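Local coordinates for Galactose/lactose metabolism regulatory protein GAL80 (Saccharomyces cerevisiae, PDB 3BTV) that binds the activator GAL4 and so blocks transcription of the lactose and galactose metabolic genes when no inducing sugar is present, at residues I93-Q98 against E104-L109; P108-S113 against A143-Q148; K120-E125 against P403-A408. The protein carries 1 engineered substitution. One frame throughout, in Å; residues are numbered along the deposited sequence.

In the fold
All three contacts are largely buried, and all involve the Rossmann-fold part of the chain, but they lie at different distances from the centre of the chain. Interaction 3 is closest to it, its centre about 11 Å away, and its three touching residues are all buried; interaction 1 lies at about 16 Å and interaction 2, whose R145 is partly exposed, at about 22 Å. Interactions 1 and 2 share helix 102-112, which packs on the sheet through aliphatic groups while R145 bonds S113 near its C-terminal end. Interactions 1 and 3 use neighbouring strands, paired through I93 O to F123 N and I95 N to F123 O. Both are purely apolar, whereas interaction 2 adds hydrogen bonds from a loop arginine to its apolar packing.

Interaction 1: I93-Q98 against E104-L109; sequences IVIAIQ and EVVMPL
I93, I95 and I97 meet V105, V106 and L109 solely through branched aliphatic groups; no ring, amide or carboxylate takes part, so methyls and methylenes take the place of faces and edges. I93 sends CD1 to L109 CD2 at 3.6 Å, the two side chains sliding past each other in opposite directions. The other branch of the leucine, L109 CD1, is met tip to tip by I95 CD1 at 4.1 Å, so L109 spans two residues of the strand. Its CG stands anti to the backbone N (chi1 -172°), with one methyl toward each isoleucine. One bond back from its tip, the methylene I95 CG1 lies 4.0 Å from V106 CG2, and here the side chains run across each other at a slant. Beyond the strand's end, I97 CD1 meets V105 CG2 end-on at 3.5 Å. I97 places CG1 between its backbone N and carbonyl carbon (chi1 54°), a less roomy setting that nevertheless carries the long branch to the helix.

The elements are strand 92-95 and helix 102-112, the first two members of a beta-alpha-beta unit completed by strand 121-125. Their local axes pass 10.7 Å apart and run nearly antiparallel, at 160°, as expected when the chain leaves a strand and returns along a helix packed on the sheet. I93 and I95 both point toward the helix, whereas V94 between them touches V23 and F25 of strand 21-26. V106 also packs on I138 of helix 132-143. With no polar group engaged across the interface, cohesion rests on dispersion and on the burial of four of the six touching residues.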
ATOM      1  N   ILE B  93       7.558   9.019  38.755  1.00 71.80           N
ATOM      2  CA  ILE B  93       6.833  10.181  38.256  1.00 69.60           C
ATOM      3  C   ILE B  93       6.162   9.843  36.932  1.00 58.18           C
ATOM      4  O   ILE B  93       6.787   9.272  36.037  1.00 72.15           O
ATOM      5  CB  ILE B  93       7.752  11.410  38.100  1.00 67.76           C
ATOM      6  CG1 ILE B  93       8.156  11.943  39.479  1.00 78.54           C
ATOM      7  CG2 ILE B  93       7.060  12.498  37.302  1.00 70.41           C
ATOM      8  CD1 ILE B  93       9.223  13.021  39.441  1.00 83.40           C
ATOM      9  N   VAL B  94       4.878  10.172  36.829  1.00 67.56           N
ATOM     10  CA  VAL B  94       4.130   9.964  35.598  1.00 68.25           C
ATOM     11  C   VAL B  94       3.710  11.309  35.025  1.00 65.72           C
ATOM     12  O   VAL B  94       3.106  12.121  35.717  1.00 63.22           O
ATOM     13  CB  VAL B  94       2.867   9.120  35.838  1.00 57.49           C
ATOM     14  CG1 VAL B  94       2.185   8.813  34.514  1.00 59.63           C
ATOM     15  CG2 VAL B  94       3.222   7.836  36.556  1.00 66.40           C
ATOM     16  N   ILE B  95       4.052  11.554  33.766  1.00 62.76           N
ATOM     17  CA  ILE B  95       3.618  12.769  33.087  1.00 57.21           C
ATOM     18  C   ILE B  95       2.528  12.421  32.075  1.00 58.96           C
ATOM     19  O   ILE B  95       2.792  11.762  31.065  1.00 64.45           O
ATOM     20  CB  ILE B  95       4.776  13.472  32.366  1.00 68.07           C
ATOM     21  CG1 ILE B  95       5.610  14.282  33.354  1.00 82.24           C
ATOM     22  CG2 ILE B  95       4.248  14.413  31.306  1.00 83.25           C
ATOM     23  CD1 ILE B  95       6.536  13.454  34.187  1.00 85.42           C
ATOM     24  N   ALA B  96       1.299  12.846  32.359  1.00 71.04           N
ATOM     25  CA  ALA B  96       0.179  12.589  31.454  1.00 75.15           C
ATOM     26  C   ALA B  96      -0.513  13.895  31.070  1.00 77.90           C
ATOM     27  O   ALA B  96      -1.699  14.099  31.336  1.00 75.64           O
ATOM     28  CB  ALA B  96      -0.803  11.608  32.074  1.00 66.54           C
ATOM     29  N   ILE B  97       0.258  14.781  30.451  1.00 68.93           N
ATOM     30  CA  ILE B  97      -0.236  16.065  29.986  1.00 69.73           C
ATOM     31  C   ILE B  97      -0.044  16.118  28.479  1.00 74.12           C
ATOM     32  O   ILE B  97       0.575  15.225  27.905  1.00 66.82           O
ATOM     33  CB  ILE B  97       0.558  17.217  30.610  1.00 72.13           C
ATOM     34  CG1 ILE B  97       2.053  17.021  30.350  1.00 65.57           C
ATOM     35  CG2 ILE B  97       0.292  17.304  32.107  1.00 76.32           C
ATOM     36  CD1 ILE B  97       2.915  18.158  30.854  1.00 68.51           C
ATOM     37  N   GLN B  98      -0.556  17.164  27.839  1.00 62.33           N
ATOM     38  CA  GLN B  98      -0.448  17.280  26.388  1.00 65.43           C
ATOM     39  C   GLN B  98       1.017  17.300  25.952  1.00 56.78           C
ATOM     40  O   GLN B  98       1.864  17.905  26.613  1.00 67.57           O
ATOM     41  CB  GLN B  98      -1.157  18.542  25.903  1.00 69.91           C
ATOM     42  CG  GLN B  98      -0.615  19.809  26.520  1.00 94.60           C
ATOM     43  CD  GLN B  98      -1.189  21.051  25.873  1.00120.88           C
ATOM     44  OE1 GLN B  98      -0.696  22.160  26.087  1.00120.69           O
ATOM     45  NE2 GLN B  98      -2.236  20.871  25.073  1.00119.52           N
ATOM     46  N   GLU B 104       8.532  21.642  28.369  1.00 81.11           N
ATOM     47  CA  GLU B 104       8.553  22.733  29.352  1.00 72.63           C
ATOM     48  C   GLU B 104       8.390  22.220  30.777  1.00 69.19           C
ATOM     49  O   GLU B 104       8.891  22.826  31.712  1.00 77.05           O
ATOM     50  CB  GLU B 104       7.479  23.786  29.047  1.00 87.75           C
ATOM     51  CG  GLU B 104       6.079  23.410  29.520  1.00111.33           C
ATOM     52  CD  GLU B 104       5.002  24.321  28.957  1.00123.73           C
ATOM     53  OE1 GLU B 104       5.122  24.728  27.779  1.00125.30           O
ATOM     54  OE2 GLU B 104       4.033  24.622  29.690  1.00121.58           O
ATOM     55  N   VAL B 105       7.700  21.098  30.937  1.00 82.31           N
ATOM     56  CA  VAL B 105       7.493  20.530  32.265  1.00 76.41           C
ATOM     57  C   VAL B 105       8.610  19.570  32.671  1.00 76.13           C
ATOM     58  O   VAL B 105       9.159  19.676  33.765  1.00 78.45           O
ATOM     59  CB  VAL B 105       6.162  19.771  32.355  1.00 76.07           C
ATOM     60  CG1 VAL B 105       6.039  19.122  33.723  1.00 67.85           C
ATOM     61  CG2 VAL B 105       4.998  20.720  32.107  1.00 97.50           C
ATOM     62  N   VAL B 106       8.945  18.634  31.788  1.00 75.00           N
ATOM     63  CA  VAL B 106       9.892  17.575  32.132  1.00 62.52           C
ATOM     64  C   VAL B 106      11.316  18.076  32.390  1.00 74.15           C
ATOM     65  O   VAL B 106      11.991  17.583  33.292  1.00 87.96           O
ATOM     66  CB  VAL B 106       9.902  16.460  31.065  1.00 76.55           C
ATOM     67  CG1 VAL B 106      10.983  15.434  31.366  1.00 74.49           C
ATOM     68  CG2 VAL B 106       8.531  15.783  31.000  1.00 73.32           C
ATOM     69  N   MET B 107      11.768  19.059  31.616  1.00 81.01           N
ATOM     70  CA  MET B 107      13.136  19.566  31.779  1.00 80.02           C
ATOM     71  C   MET B 107      13.414  20.106  33.181  1.00 77.39           C
ATOM     72  O   MET B 107      14.345  19.641  33.845  1.00 92.64           O
ATOM     73  CB  MET B 107      13.507  20.585  30.691  1.00 73.19           C
ATOM     74  CG  MET B 107      13.518  20.001  29.283  1.00 83.76           C
ATOM     75  SD  MET B 107      14.476  18.474  29.110  1.00 88.74           S
ATOM     76  CE  MET B 107      16.134  19.111  28.898  1.00 93.40           C
ATOM     77  N   PRO B 108      12.604  21.079  33.643  1.00 85.10           N
ATOM     78  CA  PRO B 108      12.759  21.624  34.997  1.00 83.74           C
ATOM     79  C   PRO B 108      12.495  20.554  36.046  1.00 82.56           C
ATOM     80  O   PRO B 108      13.179  20.492  37.064  1.00 88.52           O
ATOM     81  CB  PRO B 108      11.669  22.702  35.071  1.00 98.55           C
ATOM     82  CG  PRO B 108      11.338  23.026  33.641  1.00 87.62           C
ATOM     83  CD  PRO B 108      11.518  21.744  32.900  1.00 92.39           C
ATOM     84  N   LEU B 109      11.495  19.718  35.790  1.00 78.47           N
ATOM     85  CA  LEU B 109      11.146  18.636  36.703  1.00 85.60           C
ATOM     86  C   LEU B 109      12.348  17.720  36.949  1.00 70.62           C
ATOM     87  O   LEU B 109      12.667  17.391  38.087  1.00 86.64           O
ATOM     88  CB  LEU B 109       9.966  17.831  36.138  1.00 70.30           C
ATOM     89  CG  LEU B 109       9.322  16.756  37.022  1.00 96.02           C
ATOM     90  CD1 LEU B 109       7.874  16.526  36.615  1.00 88.11           C
ATOM     91  CD2 LEU B 109      10.105  15.449  36.965  1.00102.65           C
TER

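Interaction 2: P108-S113 against A143-Q148; sequences PLLEFS and AERGVQ
R145 reaches S113 by extending CG opposite its backbone N (chi1 178°) and then turning about CB–CG (chi2 52°), which bends the side chain, while S113 turns OG away from its own backbone N to meet it. The arginine belongs to a type I beta turn, A143 to G146, in the Rossmann fold, where helix 132-143 gives way to strand 148-152; the serine lies near the C-terminal end of helix 102-112. The guanidinium grips side-on, with one nitrogen for each of two oxygens. R145 NE donates to S113 OG at 2.7 Å, the oxygen tilted somewhat from the guanidinium plane. R145 NH2 donates to S113 O at 3.0 Å; the nitrogen stands 59° out of the carbonyl plane, although the oxygen lies close to the plane of the guanidinium. NH2 also makes a weak bond to S113 OG. Two polar atoms of one residue thus fix the rotation of the arginine head. Its aliphatic part is used as well: L110 CD2 packs on R145 CG at 3.7 Å, and L110 O lies at the guanidinium's edge. Over one face of the R145 guanidinium, offset toward its rim, V147 CG1 sits 4.2 Å above the plane.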
ATOM      1  N   PRO B 108      12.604  21.079  33.643  1.00 85.10           N
ATOM      2  CA  PRO B 108      12.759  21.624  34.997  1.00 83.74           C
ATOM      3  C   PRO B 108      12.495  20.554  36.046  1.00 82.56           C
ATOM      4  O   PRO B 108      13.179  20.492  37.064  1.00 88.52           O
ATOM      5  CB  PRO B 108      11.669  22.702  35.071  1.00 98.55           C
ATOM      6  CG  PRO B 108      11.338  23.026  33.641  1.00 87.62           C
ATOM      7  CD  PRO B 108      11.518  21.744  32.900  1.00 92.39           C
ATOM      8  N   LEU B 109      11.495  19.718  35.790  1.00 78.47           N
ATOM      9  CA  LEU B 109      11.146  18.636  36.703  1.00 85.60           C
ATOM     10  C   LEU B 109      12.348  17.720  36.949  1.00 70.62           C
ATOM     11  O   LEU B 109      12.667  17.391  38.087  1.00 86.64           O
ATOM     12  CB  LEU B 109       9.966  17.831  36.138  1.00 70.30           C
ATOM     13  CG  LEU B 109       9.322  16.756  37.022  1.00 96.02           C
ATOM     14  CD1 LEU B 109       7.874  16.526  36.615  1.00 88.11           C
ATOM     15  CD2 LEU B 109      10.105  15.449  36.965  1.00102.65           C
ATOM     16  N   LEU B 110      13.004  17.303  35.870  1.00 78.17           N
ATOM     17  CA  LEU B 110      14.174  16.443  35.995  1.00 73.14           C
ATOM     18  C   LEU B 110      15.263  17.138  36.801  1.00 84.43           C
ATOM     19  O   LEU B 110      16.002  16.496  37.549  1.00101.26           O
ATOM     20  CB  LEU B 110      14.712  16.059  34.620  1.00 71.24           C
ATOM     21  CG  LEU B 110      14.066  14.841  33.968  1.00 78.89           C
ATOM     22  CD1 LEU B 110      14.513  14.721  32.531  1.00 71.50           C
ATOM     23  CD2 LEU B 110      14.406  13.576  34.756  1.00 79.03           C
ATOM     24  N   GLU B 111      15.359  18.454  36.653  1.00 85.13           N
ATOM     25  CA  GLU B 111      16.364  19.211  37.388  1.00 81.18           C
ATOM     26  C   GLU B 111      16.056  19.246  38.882  1.00 92.77           C
ATOM     27  O   GLU B 111      16.927  18.951  39.699  1.00102.66           O
ATOM     28  CB  GLU B 111      16.514  20.624  36.825  1.00 91.56           C
ATOM     29  CG  GLU B 111      17.729  21.369  37.357  1.00 94.55           C
ATOM     30  CD  GLU B 111      19.042  20.726  36.939  1.00113.39           C
ATOM     31  OE1 GLU B 111      19.005  19.749  36.160  1.00121.54           O
ATOM     32  OE2 GLU B 111      20.112  21.197  37.386  1.00124.34           O
ATOM     33  N   PHE B 112      14.823  19.604  39.239  1.00101.04           N
ATOM     34  CA  PHE B 112      14.413  19.617  40.644  1.00100.14           C
ATOM     35  C   PHE B 112      14.440  18.194  41.195  1.00 85.54           C
ATOM     36  O   PHE B 112      14.628  17.976  42.391  1.00101.10           O
ATOM     37  CB  PHE B 112      13.003  20.195  40.804  1.00112.19           C
ATOM     38  CG  PHE B 112      12.866  21.622  40.348  1.00120.58           C
ATOM     39  CD1 PHE B 112      12.039  21.947  39.281  1.00108.88           C
ATOM     40  CD2 PHE B 112      13.553  22.642  40.993  1.00119.59           C
ATOM     41  CE1 PHE B 112      11.905  23.260  38.861  1.00114.48           C
ATOM     42  CE2 PHE B 112      13.425  23.955  40.579  1.00111.06           C
ATOM     43  CZ  PHE B 112      12.600  24.266  39.513  1.00113.89           C
ATOM     44  N   SER B 113      14.236  17.233  40.299  1.00 85.62           N
ATOM     45  CA  SER B 113      14.236  15.815  40.644  1.00 79.01           C
ATOM     46  C   SER B 113      15.467  15.412  41.444  1.00101.98           C
ATOM     47  O   SER B 113      15.454  14.410  42.164  1.00 93.97           O
ATOM     48  CB  SER B 113      14.179  14.977  39.367  1.00 80.79           C
ATOM     49  OG  SER B 113      14.748  13.695  39.577  1.00109.20           O
ATOM     50  N   ALA B 143      18.615  10.563  30.893  1.00 74.82           N
ATOM     51  CA  ALA B 143      19.763   9.674  31.004  1.00 78.14           C
ATOM     52  C   ALA B 143      20.788  10.215  31.997  1.00 80.69           C
ATOM     53  O   ALA B 143      21.243   9.490  32.882  1.00 99.62           O
ATOM     54  CB  ALA B 143      20.392   9.447  29.632  1.00 73.71           C
ATOM     55  N   GLU B 144      21.139  11.492  31.872  1.00 93.14           N
ATOM     56  CA  GLU B 144      22.077  12.101  32.812  1.00 94.61           C
ATOM     57  C   GLU B 144      21.430  12.302  34.180  1.00 87.92           C
ATOM     58  O   GLU B 144      22.008  12.923  35.070  1.00 99.32           O
ATOM     59  CB  GLU B 144      22.641  13.421  32.270  1.00118.60           C
ATOM     60  CG  GLU B 144      21.604  14.498  31.993  1.00147.81           C
ATOM     61  CD  GLU B 144      22.213  15.744  31.370  1.00163.29           C
ATOM     62  OE1 GLU B 144      23.155  16.305  31.964  1.00169.14           O
ATOM     63  OE2 GLU B 144      21.749  16.164  30.288  1.00168.73           O
ATOM     64  N   ARG B 145      20.224  11.771  34.338  1.00 92.92           N
ATOM     65  CA  ARG B 145      19.535  11.806  35.622  1.00 98.29           C
ATOM     66  C   ARG B 145      19.614  10.437  36.289  1.00 85.47           C
ATOM     67  O   ARG B 145      19.475  10.317  37.503  1.00 86.91           O
ATOM     68  CB  ARG B 145      18.072  12.228  35.448  1.00 99.31           C
ATOM     69  CG  ARG B 145      17.273  12.244  36.747  1.00 85.95           C
ATOM     70  CD  ARG B 145      17.984  13.062  37.821  1.00 78.02           C
ATOM     71  NE  ARG B 145      17.310  12.963  39.114  1.00 90.42           N
ATOM     72  CZ  ARG B 145      17.547  12.017  40.019  1.00 95.74           C
ATOM     73  NH1 ARG B 145      18.442  11.071  39.774  1.00 83.90           N
ATOM     74  NH2 ARG B 145      16.886  12.018  41.171  1.00 91.03           N
ATOM     75  N   GLY B 146      19.826   9.402  35.482  1.00 96.08           N
ATOM     76  CA  GLY B 146      20.042   8.065  36.004  1.00 99.20           C
ATOM     77  C   GLY B 146      18.797   7.224  36.227  1.00103.52           C
ATOM     78  O   GLY B 146      18.901   6.022  36.472  1.00 95.53           O
ATOM     79  N   VAL B 147      17.619   7.841  36.144  1.00 96.53           N
ATOM     80  CA  VAL B 147      16.365   7.125  36.390  1.00 71.51           C
ATOM     81  C   VAL B 147      16.026   6.177  35.254  1.00 72.16           C
ATOM     82  O   VAL B 147      16.403   6.404  34.102  1.00 85.46           O
ATOM     83  CB  VAL B 147      15.180   8.091  36.584  1.00 67.94           C
ATOM     84  CG1 VAL B 147      15.355   8.897  37.879  1.00 80.14           C
ATOM     85  CG2 VAL B 147      15.057   9.025  35.384  1.00 74.35           C
ATOM     86  N   GLN B 148      15.321   5.101  35.582  1.00 70.05           N
ATOM     87  CA  GLN B 148      14.786   4.229  34.551  1.00 69.79           C
ATOM     88  C   GLN B 148      13.574   4.912  33.945  1.00 66.62           C
ATOM     89  O   GLN B 148      12.727   5.444  34.670  1.00 78.26           O
ATOM     90  CB  GLN B 148      14.380   2.874  35.123  1.00 69.86           C
ATOM     91  CG  GLN B 148      13.651   1.999  34.122  1.00 68.56           C
ATOM     92  CD  GLN B 148      14.559   1.497  33.022  1.00 83.41           C
ATOM     93  OE1 GLN B 148      14.392   1.839  31.848  1.00 72.55           O
ATOM     94  NE2 GLN B 148      15.533   0.680  33.397  1.00 65.42           N
TER

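Interaction 3: K120-E125 against P403-A408; sequences KYLFVE and PTLMDA
L405 makes a small, buried, purely apolar contact with L122 and V124, joining strand 121-125 of the Rossmann sheet to the first turn of helix 405-424, which comes from far down the chain. The two methyls of L405 divide the work. L405 CD2 lies 4.3 Å from L122 CD2, methyl against methyl, and L405 CD1 lies 4.3 Å from V124 CB, so the forked end faces two residues on the same side of the strand. Its chi1 of -98° departs from a staggered value, and its end comes nearer the strand than the direction of its first bond would suggest. Y139 and A142 of helix 132-143 also touch L405, while L122 further packs on I93 and I95 of the neighbouring strand.

The helix starts here with a capping box formed by T404 and D407. T404 OG1, at the N-cap, accepts from M406 N at 3.0 Å. In return T404 N donates to D407 OD2 at 2.8 Å, nearly straight at 164°; D407 OD2 accepts with the lone pair directed away from its other oxygen. D407 OD2 also takes Q395 N, and OD1 takes G396 N, a set of donors that would probably stabilise a charged carboxylate despite its burial. L405 N is hydrogen-bonded to T149 OG1 of strand 148-152, directly beside the leucine's packing site.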
ATOM      1  N   LYS B 120      13.110   6.621  41.062  1.00 78.19           N
ATOM      2  CA  LYS B 120      13.633   5.483  40.319  1.00 88.48           C
ATOM      3  C   LYS B 120      13.071   5.432  38.905  1.00 79.35           C
ATOM      4  O   LYS B 120      13.687   4.863  38.004  1.00 74.77           O
ATOM      5  CB  LYS B 120      13.290   4.179  41.044  1.00 99.13           C
ATOM      6  CG  LYS B 120      13.830   4.087  42.459  1.00108.35           C
ATOM      7  CD  LYS B 120      15.347   4.005  42.473  1.00122.98           C
ATOM      8  CE  LYS B 120      15.887   3.935  43.898  1.00131.92           C
ATOM      9  NZ  LYS B 120      15.677   5.205  44.649  1.00128.69           N
ATOM     10  N   TYR B 121      11.898   6.024  38.713  1.00 76.49           N
ATOM     11  CA  TYR B 121      11.191   5.872  37.454  1.00 62.79           C
ATOM     12  C   TYR B 121      10.594   7.152  36.907  1.00 63.92           C
ATOM     13  O   TYR B 121      10.030   7.957  37.649  1.00 74.11           O
ATOM     14  CB  TYR B 121      10.077   4.838  37.604  1.00 62.59           C
ATOM     15  CG  TYR B 121      10.557   3.479  38.049  1.00 81.72           C
ATOM     16  CD1 TYR B 121      10.364   3.046  39.356  1.00 86.71           C
ATOM     17  CD2 TYR B 121      11.208   2.630  37.166  1.00 91.72           C
ATOM     18  CE1 TYR B 121      10.802   1.799  39.768  1.00 82.77           C
ATOM     19  CE2 TYR B 121      11.652   1.384  37.567  1.00 96.84           C
ATOM     20  CZ  TYR B 121      11.448   0.974  38.868  1.00 98.97           C
ATOM     21  OH  TYR B 121      11.891  -0.267  39.265  1.00106.80           O
ATOM     22  N   LEU B 122      10.709   7.317  35.594  1.00 61.62           N
ATOM     23  CA  LEU B 122      10.014   8.389  34.894  1.00 65.91           C
ATOM     24  C   LEU B 122       9.168   7.809  33.771  1.00 60.29           C
ATOM     25  O   LEU B 122       9.681   7.153  32.859  1.00 64.10           O
ATOM     26  CB  LEU B 122      10.991   9.421  34.336  1.00 62.67           C
ATOM     27  CG  LEU B 122      10.315  10.505  33.491  1.00 72.80           C
ATOM     28  CD1 LEU B 122       9.348  11.328  34.353  1.00 63.35           C
ATOM     29  CD2 LEU B 122      11.355  11.404  32.827  1.00 70.90           C
ATOM     30  N   PHE B 123       7.868   8.057  33.843  1.00 61.74           N
ATOM     31  CA  PHE B 123       6.910   7.480  32.910  1.00 52.92           C
ATOM     32  C   PHE B 123       6.302   8.612  32.088  1.00 61.59           C
ATOM     33  O   PHE B 123       5.663   9.509  32.643  1.00 64.29           O
ATOM     34  CB  PHE B 123       5.821   6.770  33.716  1.00 64.54           C
ATOM     35  CG  PHE B 123       4.880   5.931  32.892  1.00 55.25           C
ATOM     36  CD1 PHE B 123       3.983   5.076  33.517  1.00 61.80           C
ATOM     37  CD2 PHE B 123       4.885   5.991  31.514  1.00 69.68           C
ATOM     38  CE1 PHE B 123       3.110   4.296  32.778  1.00 56.39           C
ATOM     39  CE2 PHE B 123       4.015   5.209  30.767  1.00 70.13           C
ATOM     40  CZ  PHE B 123       3.126   4.366  31.397  1.00 56.51           C
ATOM     41  N   VAL B 124       6.510   8.579  30.771  1.00 59.84           N
ATOM     42  CA  VAL B 124       5.976   9.615  29.881  1.00 48.24           C
ATOM     43  C   VAL B 124       5.125   8.999  28.791  1.00 52.76           C
ATOM     44  O   VAL B 124       5.422   7.911  28.308  1.00 63.20           O
ATOM     45  CB  VAL B 124       7.107  10.469  29.240  1.00 58.72           C
ATOM     46  CG1 VAL B 124       6.525  11.595  28.387  1.00 57.98           C
ATOM     47  CG2 VAL B 124       8.018  11.056  30.328  1.00 54.40           C
ATOM     48  N   GLU B 125       4.067   9.694  28.395  1.00 56.68           N
ATOM     49  CA  GLU B 125       3.237   9.215  27.296  1.00 48.98           C
ATOM     50  C   GLU B 125       3.830   9.540  25.939  1.00 54.02           C
ATOM     51  O   GLU B 125       4.606  10.482  25.802  1.00 62.34           O
ATOM     52  CB  GLU B 125       1.831   9.787  27.407  1.00 58.04           C
ATOM     53  CG  GLU B 125       1.053   9.162  28.539  1.00 71.06           C
ATOM     54  CD  GLU B 125      -0.404   9.529  28.496  1.00 97.10           C
ATOM     55  OE1 GLU B 125      -0.694  10.737  28.348  1.00 78.47           O
ATOM     56  OE2 GLU B 125      -1.252   8.612  28.604  1.00111.98           O
ATOM     57  N   PRO B 403       8.863  -0.654  27.147  1.00 47.95           N
ATOM     58  CA  PRO B 403       9.589   0.300  26.308  1.00 46.09           C
ATOM     59  C   PRO B 403       9.985   1.517  27.125  1.00 50.77           C
ATOM     60  O   PRO B 403       9.258   1.930  28.030  1.00 53.55           O
ATOM     61  CB  PRO B 403       8.556   0.714  25.248  1.00 43.87           C
ATOM     62  CG  PRO B 403       7.255   0.130  25.675  1.00 42.36           C
ATOM     63  CD  PRO B 403       7.405  -0.533  26.989  1.00 54.59           C
ATOM     64  N   THR B 404      11.129   2.091  26.783  1.00 59.75           N
ATOM     65  CA  THR B 404      11.695   3.196  27.527  1.00 46.52           C
ATOM     66  C   THR B 404      11.768   4.424  26.639  1.00 46.63           C
ATOM     67  O   THR B 404      11.389   4.386  25.472  1.00 49.91           O
ATOM     68  CB  THR B 404      13.128   2.862  27.954  1.00 58.76           C
ATOM     69  OG1 THR B 404      13.974   2.871  26.796  1.00 55.52           O
ATOM     70  CG2 THR B 404      13.176   1.488  28.586  1.00 54.88           C
ATOM     71  N   LEU B 405      12.292   5.511  27.190  1.00 53.63           N
ATOM     72  CA  LEU B 405      12.498   6.724  26.410  1.00 49.54           C
ATOM     73  C   LEU B 405      13.460   6.511  25.228  1.00 62.91           C
ATOM     74  O   LEU B 405      13.421   7.256  24.248  1.00 59.81           O
ATOM     75  CB  LEU B 405      12.976   7.864  27.313  1.00 58.46           C
ATOM     76  CG  LEU B 405      11.898   8.853  27.774  1.00 70.50           C
ATOM     77  CD1 LEU B 405      10.548   8.176  28.035  1.00 57.14           C
ATOM     78  CD2 LEU B 405      12.369   9.623  28.998  1.00 60.90           C
ATOM     79  N   MET B 406      14.316   5.495  25.310  1.00 51.96           N
ATOM     80  CA  MET B 406      15.172   5.185  24.171  1.00 46.03           C
ATOM     81  C   MET B 406      14.354   4.601  23.019  1.00 44.99           C
ATOM     82  O   MET B 406      14.585   4.913  21.852  1.00 54.03           O
ATOM     83  CB  MET B 406      16.277   4.210  24.556  1.00 55.05           C
ATOM     84  CG  MET B 406      17.110   3.794  23.354  1.00 57.14           C
ATOM     85  SD  MET B 406      17.811   5.237  22.519  1.00 71.06           S
ATOM     86  CE  MET B 406      19.120   5.680  23.618  1.00 58.85           C
ATOM     87  N   ASP B 407      13.407   3.733  23.349  1.00 43.62           N
ATOM     88  CA  ASP B 407      12.485   3.219  22.344  1.00 44.52           C
ATOM     89  C   ASP B 407      11.697   4.381  21.745  1.00 43.75           C
ATOM     90  O   ASP B 407      11.472   4.437  20.543  1.00 48.97           O
ATOM     91  CB  ASP B 407      11.554   2.172  22.955  1.00 47.80           C
ATOM     92  CG  ASP B 407      12.300   0.926  23.414  1.00 63.56           C
ATOM     93  OD1 ASP B 407      12.866   0.216  22.556  1.00 53.81           O
ATOM     94  OD2 ASP B 407      12.325   0.655  24.636  1.00 49.88           O
ATOM     95  N   ALA B 408      11.284   5.319  22.590  1.00 46.22           N
ATOM     96  CA  ALA B 408      10.608   6.527  22.114  1.00 50.48           C
ATOM     97  C   ALA B 408      11.504   7.313  21.161  1.00 55.12           C
ATOM     98  O   ALA B 408      11.067   7.749  20.100  1.00 50.16           O
ATOM     99  CB  ALA B 408      10.195   7.417  23.294  1.00 49.07           C
TER